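Local coordinates for protein M32 carboxypeptidase (Pyrococcus furiosus, PDB 1KA2) that removes amino acids one at a time from the C-terminus of peptides as a homodimeric, cobalt-dependent metallocarboxypeptidase with broad specificity, at residues F223-G228 against Y276-D281. Residues are numbered along the deposited sequence; the frame is centred on the assembly and turned at random.
Sequences FGFPLG and YELQQD
The last turn of the HEXXH helix, 261-278, meets the loop that follows helix 209-223, where Leu278 packs on Pro226 and Phe225. One methyl group carries the contact. Leu278 CD2 lies 3.6 Å from Pro226 CD and 3.7 Å from Pro226 CG; the two side chains point toward each other. The same CD2 is 4.1 Å from Phe225 CE1. It approaches that ring obliquely, and the two side chains cross at about a right angle. Phe225 has CG anti to its backbone N (chi1 -167°), which swings the ring toward the leucine although its CB points away from 276-281.

Backbone turns present these two residues. Helix 209-223 ends in a Schellman motif with Gly224, at positive phi, as the C-prime residue. The backbone angles at Pro226 fit an inverse gamma turn. Further along, Gly228 forms backbone hydrogen bonds with the second subunit of the dimer.

Phe225 also packs on Ala274 of helix 261-278 and on Ile251 of strand 248-253, while Leu278 touches Val249 of that strand. The Phe225 side chain lies near the HEXXH residues without touching them, about 7 Å from the side chain of Glu270, the predicted proton donor/acceptor, and about 13 Å from the bound magnesium.

The contact is small, burying 92 Å² in all, and wholly apolar. Its chemistry implies that loop and helix end are held here by van der Waals packing, with little directional constraint.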
ATOM      1  N   PHE A 223     -25.023  -4.657  -5.969  1.00 34.51           N
ATOM      2  CA  PHE A 223     -24.439  -4.327  -7.272  1.00 34.91           C
ATOM      3  C   PHE A 223     -23.505  -5.443  -7.740  1.00 34.25           C
ATOM      4  O   PHE A 223     -23.086  -5.467  -8.902  1.00 32.68           O
ATOM      5  CB  PHE A 223     -23.615  -3.030  -7.200  1.00 33.12           C
ATOM      6  CG  PHE A 223     -24.438  -1.766  -7.121  1.00 35.06           C
ATOM      7  CD1 PHE A 223     -25.812  -1.778  -7.349  1.00 33.43           C
ATOM      8  CD2 PHE A 223     -23.814  -0.541  -6.861  1.00 35.41           C
ATOM      9  CE1 PHE A 223     -26.547  -0.597  -7.321  1.00 35.24           C
ATOM     10  CE2 PHE A 223     -24.542   0.649  -6.832  1.00 34.78           C
ATOM     11  CZ  PHE A 223     -25.909   0.622  -7.063  1.00 35.77           C
ATOM     12  N   GLY A 224     -23.157  -6.351  -6.835  1.00 33.28           N
ATOM     13  CA  GLY A 224     -22.250  -7.421  -7.208  1.00 34.10           C
ATOM     14  C   GLY A 224     -20.791  -6.987  -7.136  1.00 34.83           C
ATOM     15  O   GLY A 224     -19.919  -7.592  -7.767  1.00 34.19           O
ATOM     16  N   PHE A 225     -20.528  -5.927  -6.371  1.00 35.08           N
ATOM     17  CA  PHE A 225     -19.171  -5.414  -6.185  1.00 33.75           C
ATOM     18  C   PHE A 225     -18.417  -6.580  -5.531  1.00 33.53           C
ATOM     19  O   PHE A 225     -18.770  -7.020  -4.438  1.00 32.05           O
ATOM     20  CB  PHE A 225     -19.214  -4.181  -5.275  1.00 32.14           C
ATOM     21  CG  PHE A 225     -17.936  -3.383  -5.258  1.00 33.29           C
ATOM     22  CD1 PHE A 225     -17.332  -2.993  -6.445  1.00 31.80           C
ATOM     23  CD2 PHE A 225     -17.367  -2.988  -4.057  1.00 32.48           C
ATOM     24  CE1 PHE A 225     -16.178  -2.214  -6.444  1.00 31.31           C
ATOM     25  CE2 PHE A 225     -16.213  -2.208  -4.040  1.00 35.26           C
ATOM     26  CZ  PHE A 225     -15.618  -1.818  -5.244  1.00 33.60           C
ATOM     27  N   PRO A 226     -17.375  -7.097  -6.202  1.00 34.38           N
ATOM     28  CA  PRO A 226     -16.568  -8.227  -5.718  1.00 33.93           C
ATOM     29  C   PRO A 226     -15.600  -7.982  -4.554  1.00 34.30           C
ATOM     30  O   PRO A 226     -14.381  -8.069  -4.725  1.00 33.16           O
ATOM     31  CB  PRO A 226     -15.863  -8.693  -6.990  1.00 30.96           C
ATOM     32  CG  PRO A 226     -15.566  -7.395  -7.667  1.00 33.71           C
ATOM     33  CD  PRO A 226     -16.856  -6.601  -7.493  1.00 35.39           C
ATOM     34  N   LEU A 227     -16.157  -7.708  -3.373  1.00 35.34           N
ATOM     35  CA  LEU A 227     -15.378  -7.452  -2.166  1.00 36.00           C
ATOM     36  C   LEU A 227     -14.510  -8.626  -1.719  1.00 35.91           C
ATOM     37  O   LEU A 227     -14.937  -9.780  -1.765  1.00 36.03           O
ATOM     38  CB  LEU A 227     -16.300  -7.085  -1.002  1.00 38.96           C
ATOM     39  CG  LEU A 227     -17.068  -5.764  -0.985  1.00 40.64           C
ATOM     40  CD1 LEU A 227     -16.118  -4.615  -1.327  1.00 42.80           C
ATOM     41  CD2 LEU A 227     -18.202  -5.830  -1.962  1.00 43.52           C
ATOM     42  N   GLY A 228     -13.296  -8.313  -1.263  1.00 35.49           N
ATOM     43  CA  GLY A 228     -12.381  -9.335  -0.784  1.00 34.10           C
ATOM     44  C   GLY A 228     -11.810 -10.241  -1.856  1.00 35.32           C
ATOM     45  O   GLY A 228     -10.870 -10.994  -1.611  1.00 35.20           O
ATOM     46  N   TYR A 276     -16.082  -0.125 -14.272  1.00 28.53           N
ATOM     47  CA  TYR A 276     -15.406   0.164 -15.526  1.00 28.49           C
ATOM     48  C   TYR A 276     -14.011  -0.480 -15.566  1.00 28.36           C
ATOM     49  O   TYR A 276     -13.654  -1.196 -16.507  1.00 27.21           O
ATOM     50  CB  TYR A 276     -15.306   1.681 -15.669  1.00 27.79           C
ATOM     51  CG  TYR A 276     -14.766   2.203 -16.978  1.00 29.99           C
ATOM     52  CD1 TYR A 276     -14.290   1.349 -17.977  1.00 29.31           C
ATOM     53  CD2 TYR A 276     -14.767   3.572 -17.227  1.00 29.42           C
ATOM     54  CE1 TYR A 276     -13.832   1.864 -19.204  1.00 31.36           C
ATOM     55  CE2 TYR A 276     -14.320   4.090 -18.428  1.00 31.92           C
ATOM     56  CZ  TYR A 276     -13.853   3.248 -19.415  1.00 32.44           C
ATOM     57  OH  TYR A 276     -13.407   3.820 -20.596  1.00 30.53           O
ATOM     58  N   GLU A 277     -13.217  -0.220 -14.541  1.00 29.08           N
ATOM     59  CA  GLU A 277     -11.872  -0.777 -14.489  1.00 29.77           C
ATOM     60  C   GLU A 277     -11.930  -2.280 -14.235  1.00 31.36           C
ATOM     61  O   GLU A 277     -11.098  -3.046 -14.719  1.00 31.82           O
ATOM     62  CB  GLU A 277     -11.075  -0.078 -13.394  1.00 27.41           C
ATOM     63  CG  GLU A 277     -10.765   1.369 -13.703  1.00 29.75           C
ATOM     64  CD  GLU A 277      -9.863   1.526 -14.919  1.00 32.41           C
ATOM     65  OE1 GLU A 277      -9.041   0.613 -15.174  1.00 35.46           O
ATOM     66  OE2 GLU A 277      -9.964   2.565 -15.610  1.00 31.69           O
ATOM     67  N   LEU A 278     -12.937  -2.682 -13.475  1.00 32.77           N
ATOM     68  CA  LEU A 278     -13.163  -4.072 -13.129  1.00 34.41           C
ATOM     69  C   LEU A 278     -13.544  -4.880 -14.368  1.00 35.47           C
ATOM     70  O   LEU A 278     -13.110  -6.018 -14.531  1.00 33.41           O
ATOM     71  CB  LEU A 278     -14.286  -4.147 -12.093  1.00 36.04           C
ATOM     72  CG  LEU A 278     -14.039  -4.893 -10.779  1.00 39.61           C
ATOM     73  CD1 LEU A 278     -12.636  -4.676 -10.312  1.00 39.31           C
ATOM     74  CD2 LEU A 278     -15.035  -4.414  -9.719  1.00 40.82           C
ATOM     75  N   GLN A 279     -14.349  -4.286 -15.247  1.00 36.00           N
ATOM     76  CA  GLN A 279     -14.793  -4.988 -16.446  1.00 36.65           C
ATOM     77  C   GLN A 279     -13.895  -4.752 -17.648  1.00 37.38           C
ATOM     78  O   GLN A 279     -14.363  -4.599 -18.770  1.00 38.43           O
ATOM     79  CB  GLN A 279     -16.241  -4.610 -16.765  1.00 36.13           C
ATOM     80  CG  GLN A 279     -17.179  -4.939 -15.605  1.00 35.44           C
ATOM     81  CD  GLN A 279     -18.635  -5.048 -16.010  1.00 32.99           C
ATOM     82  OE1 GLN A 279     -19.299  -6.031 -15.685  1.00 34.52           O
ATOM     83  NE2 GLN A 279     -19.142  -4.040 -16.706  1.00 30.08           N
ATOM     84  N   GLN A 280     -12.593  -4.743 -17.392  1.00 35.31           N
ATOM     85  CA  GLN A 280     -11.607  -4.541 -18.431  1.00 35.21           C
ATOM     86  C   GLN A 280     -11.296  -5.912 -19.031  1.00 35.04           C
ATOM     87  O   GLN A 280     -11.607  -6.936 -18.434  1.00 34.37           O
ATOM     88  CB  GLN A 280     -10.360  -3.911 -17.818  1.00 36.26           C
ATOM     89  CG  GLN A 280      -9.601  -3.021 -18.758  1.00 38.99           C
ATOM     90  CD  GLN A 280     -10.406  -1.825 -19.237  1.00 38.02           C
ATOM     91  OE1 GLN A 280     -10.049  -1.201 -20.220  1.00 39.06           O
ATOM     92  NE2 GLN A 280     -11.485  -1.494 -18.535  1.00 37.56           N
ATOM     93  N   ASP A 281     -10.699  -5.933 -20.215  1.00 34.59           N
ATOM     94  CA  ASP A 281     -10.371  -7.187 -20.890  1.00 34.06           C
ATOM     95  C   ASP A 281      -9.023  -7.708 -20.392  1.00 35.27           C
ATOM     96  O   ASP A 281      -7.992  -7.089 -20.646  1.00 35.78           O
ATOM     97  CB  ASP A 281     -10.313  -6.942 -22.398  1.00 34.67           C
ATOM     98  CG  ASP A 281     -10.326  -8.221 -23.205  1.00 35.19           C
ATOM     99  OD1 ASP A 281      -9.586  -9.157 -22.845  1.00 36.62           O
ATOM    100  OD2 ASP A 281     -11.066  -8.283 -24.214  1.00 35.74           O
TER